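Hypothetical protein TM1553 (PDB 1VRM) belongs to the ApbE family and, as in its relatives, probably binds a flavin nucleotide and takes part in flavin transfer or turnover. Local coordinates at residues A[93-105]-A[273-285]. Numbering follows the deposited sequence.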
loop_
_atom_site.group_PDB
_atom_site.type_symbol
_atom_site.label_atom_id
_atom_site.label_comp_id
_atom_site.label_asym_id
_atom_site.label_seq_id
_atom_site.Cartn_x
_atom_site.Cartn_y
_atom_site.Cartn_z
ATOM N N CYS A 93 -3.460 3.035 11.838
ATOM C CA CYS A 93 -3.708 2.295 13.085
ATOM C C CYS A 93 -5.119 1.664 13.096
ATOM O O CYS A 93 -5.271 0.570 13.596
ATOM C CB CYS A 93 -3.459 3.163 14.315
ATOM S SG CYS A 93 -1.690 3.574 14.473
ATOM N N ALA A 94 -6.110 2.306 12.486
ATOM C CA ALA A 94 -7.450 1.718 12.405
ATOM C C ALA A 94 -7.470 0.471 11.520
ATOM O O ALA A 94 -8.156 -0.510 11.854
ATOM C CB ALA A 94 -8.410 2.732 11.925
ATOM N N PHE A 95 -6.670 0.453 10.462
ATOM C CA PHE A 95 -6.522 -0.799 9.688
ATOM C C PHE A 95 -5.805 -1.897 10.457
ATOM O O PHE A 95 -6.085 -3.067 10.269
ATOM C CB PHE A 95 -5.844 -0.567 8.338
ATOM C CG PHE A 95 -6.753 0.008 7.273
ATOM C CD1 PHE A 95 -7.707 -0.786 6.663
ATOM C CD2 PHE A 95 -6.632 1.329 6.878
ATOM C CE1 PHE A 95 -8.542 -0.238 5.650
ATOM C CE2 PHE A 95 -7.440 1.858 5.896
ATOM C CZ PHE A 95 -8.418 1.078 5.306
ATOM N N ALA A 96 -4.818 -1.524 11.270
ATOM C CA ALA A 96 -4.114 -2.485 12.104
ATOM C C ALA A 96 -5.104 -3.130 13.095
ATOM O O ALA A 96 -5.149 -4.347 13.233
ATOM C CB ALA A 96 -2.969 -1.853 12.811
ATOM N N GLU A 97 -5.974 -2.307 13.686
ATOM C CA GLU A 97 -6.979 -2.844 14.594
ATOM C C GLU A 97 -7.965 -3.764 13.856
ATOM O O GLU A 97 -8.304 -4.850 14.334
ATOM C CB GLU A 97 -7.678 -1.701 15.305
ATOM C CG GLU A 97 -8.627 -2.213 16.344
ATOM C CD GLU A 97 -8.999 -1.134 17.323
ATOM O OE1 GLU A 97 -8.134 -0.790 18.165
ATOM O OE2 GLU A 97 -10.149 -0.635 17.243
ATOM N N LEU A 98 -8.393 -3.355 12.675
ATOM C CA LEU A 98 -9.352 -4.123 11.912
ATOM C C LEU A 98 -8.803 -5.493 11.549
ATOM O O LEU A 98 -9.551 -6.479 11.450
ATOM C CB LEU A 98 -9.686 -3.366 10.622
ATOM C CG LEU A 98 -10.644 -4.010 9.649
ATOM C CD1 LEU A 98 -12.025 -4.116 10.314
ATOM C CD2 LEU A 98 -10.677 -3.177 8.374
ATOM N N THR A 99 -7.491 -5.562 11.294
ATOM C CA THR A 99 -6.858 -6.807 10.849
ATOM C C THR A 99 -6.066 -7.559 11.953
ATOM O O THR A 99 -5.240 -8.432 11.649
ATOM C CB THR A 99 -5.978 -6.530 9.592
ATOM O OG1 THR A 99 -4.932 -5.620 9.967
ATOM C CG2 THR A 99 -6.780 -5.925 8.511
ATOM N N ASP A 100 -6.271 -7.181 13.223
ATOM C CA ASP A 100 -5.562 -7.732 14.347
ATOM C C ASP A 100 -4.079 -7.713 14.148
ATOM O O ASP A 100 -3.370 -8.672 14.467
ATOM C CB ASP A 100 -6.048 -9.153 14.627
ATOM C CG ASP A 100 -7.571 -9.211 14.880
ATOM O OD1 ASP A 100 -8.114 -8.311 15.550
ATOM O OD2 ASP A 100 -8.230 -10.158 14.394
ATOM N N GLY A 101 -3.592 -6.609 13.598
ATOM C CA GLY A 101 -2.164 -6.411 13.409
ATOM C C GLY A 101 -1.532 -7.080 12.221
ATOM O O GLY A 101 -0.311 -7.024 12.078
ATOM N N ALA A 102 -2.323 -7.737 11.378
ATOM C CA ALA A 102 -1.757 -8.315 10.139
ATOM C C ALA A 102 -1.187 -7.234 9.208
ATOM O O ALA A 102 -0.072 -7.377 8.661
ATOM C CB ALA A 102 -2.784 -9.161 9.425
ATOM N N PHE A 103 -1.940 -6.154 9.032
ATOM C CA PHE A 103 -1.370 -4.872 8.585
ATOM C C PHE A 103 -0.978 -4.140 9.863
ATOM O O PHE A 103 -1.805 -4.010 10.773
ATOM C CB PHE A 103 -2.394 -4.050 7.791
ATOM C CG PHE A 103 -1.928 -2.661 7.491
ATOM C CD1 PHE A 103 -1.153 -2.391 6.379
ATOM C CD2 PHE A 103 -2.236 -1.626 8.347
ATOM C CE1 PHE A 103 -0.743 -1.081 6.122
ATOM C CE2 PHE A 103 -1.802 -0.299 8.089
ATOM C CZ PHE A 103 -1.036 -0.055 7.011
ATOM N N ASP A 104 0.263 -3.678 9.951
ATOM C CA ASP A 104 0.669 -2.900 11.099
ATOM C C ASP A 104 1.707 -1.880 10.665
ATOM O O ASP A 104 2.773 -2.284 10.227
ATOM C CB ASP A 104 1.235 -3.826 12.142
ATOM C CG ASP A 104 1.417 -3.151 13.500
ATOM O OD1 ASP A 104 1.723 -1.957 13.479
ATOM O OD2 ASP A 104 1.231 -3.791 14.591
ATOM N N PRO A 105 1.401 -0.579 10.822
ATOM C CA PRO A 105 2.321 0.456 10.388
ATOM C C PRO A 105 3.512 0.608 11.337
ATOM O O PRO A 105 4.340 1.456 11.107
ATOM C CB PRO A 105 1.448 1.702 10.374
ATOM C CG PRO A 105 0.514 1.505 11.451
ATOM C CD PRO A 105 0.198 0.022 11.425
ATOM N N THR A 273 -6.837 3.387 -0.688
ATOM C CA THR A 273 -6.312 3.273 0.639
ATOM C C THR A 273 -6.710 1.887 1.232
ATOM O O THR A 273 -5.867 1.155 1.766
ATOM C CB THR A 273 -6.811 4.400 1.536
ATOM O OG1 THR A 273 -6.425 5.659 0.973
ATOM C CG2 THR A 273 -6.228 4.240 2.925
ATOM N N THR A 274 -7.988 1.558 1.132
ATOM C CA THR A 274 -8.498 0.274 1.606
ATOM C C THR A 274 -7.831 -0.900 0.848
ATOM O O THR A 274 -7.386 -1.875 1.464
ATOM C CB THR A 274 -10.006 0.214 1.422
ATOM O OG1 THR A 274 -10.576 1.249 2.214
ATOM C CG2 THR A 274 -10.599 -1.152 1.827
ATOM N N ALA A 275 -7.761 -0.807 -0.476
ATOM C CA ALA A 275 -7.231 -1.885 -1.270
ATOM C C ALA A 275 -5.763 -2.107 -0.917
ATOM O O ALA A 275 -5.307 -3.244 -0.834
ATOM C CB ALA A 275 -7.381 -1.587 -2.773
ATOM N N ASP A 276 -5.009 -1.013 -0.726
ATOM C CA ASP A 276 -3.570 -1.098 -0.417
ATOM C C ASP A 276 -3.361 -1.733 0.981
ATOM O O ASP A 276 -2.620 -2.703 1.112
ATOM C CB ASP A 276 -2.947 0.315 -0.499
ATOM C CG ASP A 276 -1.451 0.321 -0.551
ATOM O OD1 ASP A 276 -0.857 -0.737 -0.758
ATOM O OD2 ASP A 276 -0.885 1.456 -0.386
ATOM N N ALA A 277 -4.028 -1.196 2.027
ATOM C CA ALA A 277 -3.842 -1.723 3.386
ATOM C C ALA A 277 -4.263 -3.187 3.471
ATOM O O ALA A 277 -3.600 -4.013 4.091
ATOM C CB ALA A 277 -4.583 -0.939 4.421
ATOM N N LEU A 278 -5.412 -3.508 2.867
ATOM C CA LEU A 278 -5.929 -4.847 2.977
ATOM C C LEU A 278 -5.204 -5.843 2.081
ATOM O O LEU A 278 -5.149 -7.022 2.403
ATOM C CB LEU A 278 -7.437 -4.876 2.777
ATOM C CG LEU A 278 -8.233 -4.123 3.840
ATOM C CD1 LEU A 278 -9.728 -4.305 3.628
ATOM C CD2 LEU A 278 -7.884 -4.540 5.244
ATOM N N SER A 279 -4.517 -5.378 1.052
ATOM C CA SER A 279 -3.759 -6.325 0.224
ATOM C C SER A 279 -2.543 -6.798 1.054
ATOM O O SER A 279 -2.187 -7.951 1.000
ATOM C CB SER A 279 -3.347 -5.757 -1.120
ATOM O OG SER A 279 -2.391 -4.726 -0.980
ATOM N N THR A 280 -1.957 -5.881 1.844
ATOM C CA THR A 280 -0.866 -6.235 2.731
ATOM C C THR A 280 -1.357 -7.214 3.789
ATOM O O THR A 280 -0.758 -8.246 4.030
ATOM C CB THR A 280 -0.294 -4.936 3.371
ATOM O OG1 THR A 280 0.222 -4.088 2.316
ATOM C CG2 THR A 280 0.796 -5.236 4.381
ATOM N N ALA A 281 -2.459 -6.870 4.452
ATOM C CA ALA A 281 -2.989 -7.746 5.493
ATOM C C ALA A 281 -3.344 -9.134 4.939
ATOM O O ALA A 281 -3.070 -10.157 5.548
ATOM C CB ALA A 281 -4.243 -7.156 6.111
ATOM N N GLY A 282 -3.993 -9.145 3.782
ATOM C CA GLY A 282 -4.378 -10.435 3.156
ATOM C C GLY A 282 -3.171 -11.277 2.801
ATOM O O GLY A 282 -3.189 -12.516 2.941
ATOM N N PHE A 283 -2.117 -10.642 2.323
ATOM C CA PHE A 283 -0.867 -11.352 2.016
ATOM C C PHE A 283 -0.341 -12.074 3.277
ATOM O O PHE A 283 -0.004 -13.231 3.251
ATOM C CB PHE A 283 0.179 -10.392 1.523
ATOM C CG PHE A 283 1.421 -11.074 0.986
ATOM C CD1 PHE A 283 2.405 -11.493 1.877
ATOM C CD2 PHE A 283 1.598 -11.288 -0.358
ATOM C CE1 PHE A 283 3.567 -12.101 1.416
ATOM C CE2 PHE A 283 2.748 -11.921 -0.834
ATOM C CZ PHE A 283 3.731 -12.314 0.064
ATOM N N VAL A 284 -0.279 -11.349 4.384
ATOM C CA VAL A 284 0.177 -11.898 5.642
ATOM C C VAL A 284 -0.748 -12.994 6.169
ATOM O O VAL A 284 -0.284 -13.960 6.728
ATOM C CB VAL A 284 0.331 -10.794 6.705
ATOM C CG1 VAL A 284 0.546 -11.389 8.107
ATOM C CG2 VAL A 284 1.408 -9.761 6.299
HETATM N N MSE A 285 -2.057 -12.817 6.052
HETATM C CA MSE A 285 -2.992 -13.769 6.634
HETATM C C MSE A 285 -3.206 -15.011 5.768
HETATM O O MSE A 285 -3.608 -16.059 6.289
HETATM C CB MSE A 285 -4.322 -13.055 6.860
HETATM C CG MSE A 285 -4.222 -12.048 7.965
HETATM SE SE MSE A 285 -5.932 -11.123 8.248
HETATM C CE MSE A 285 -6.787 -12.695 9.336
#
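F95 leads the packing of helix 93-98 and its C-terminal turn on helix 273-285, the two axes crossing at -41° with 10.6 Å between them and F103 CA lying 4.5 Å from A281 CA. A Schellman motif ends the first helix, with G101 N bonded to A96 O and D100 N to E97 O, and the chain then turns back along the second. F95 is a knob in the hole formed by T273, T274, A277 and L278. A277 CB stands over one face of its ring, 3.8 Å from the centroid, while T274 OG1, itself bonded to D271, lies at the edge. The same methyl makes a second CH-pi contact, over the face of the F103 ring, so two aromatic rings share one alanine. Replacing F95 with an alanine would probably leave a gap over A277 and the hole on the second helix unfilled. Further along, T99 CG2 meets both A281 CB and L278 CD2, and A102 CB packs against M285 CG at 3.5 Å. D276, S279, T280 and D104 N all hydrogen-bond an unidentified molecule, perhaps from the crystallisation liquor, consistent with a pocket beside the contact. T99 OG1 sits between its backbone N and carbonyl carbon (chi1 63°), from where it donates to F95 O at 2.8 Å and accepts from F103 N with an N-H...O angle of 158°.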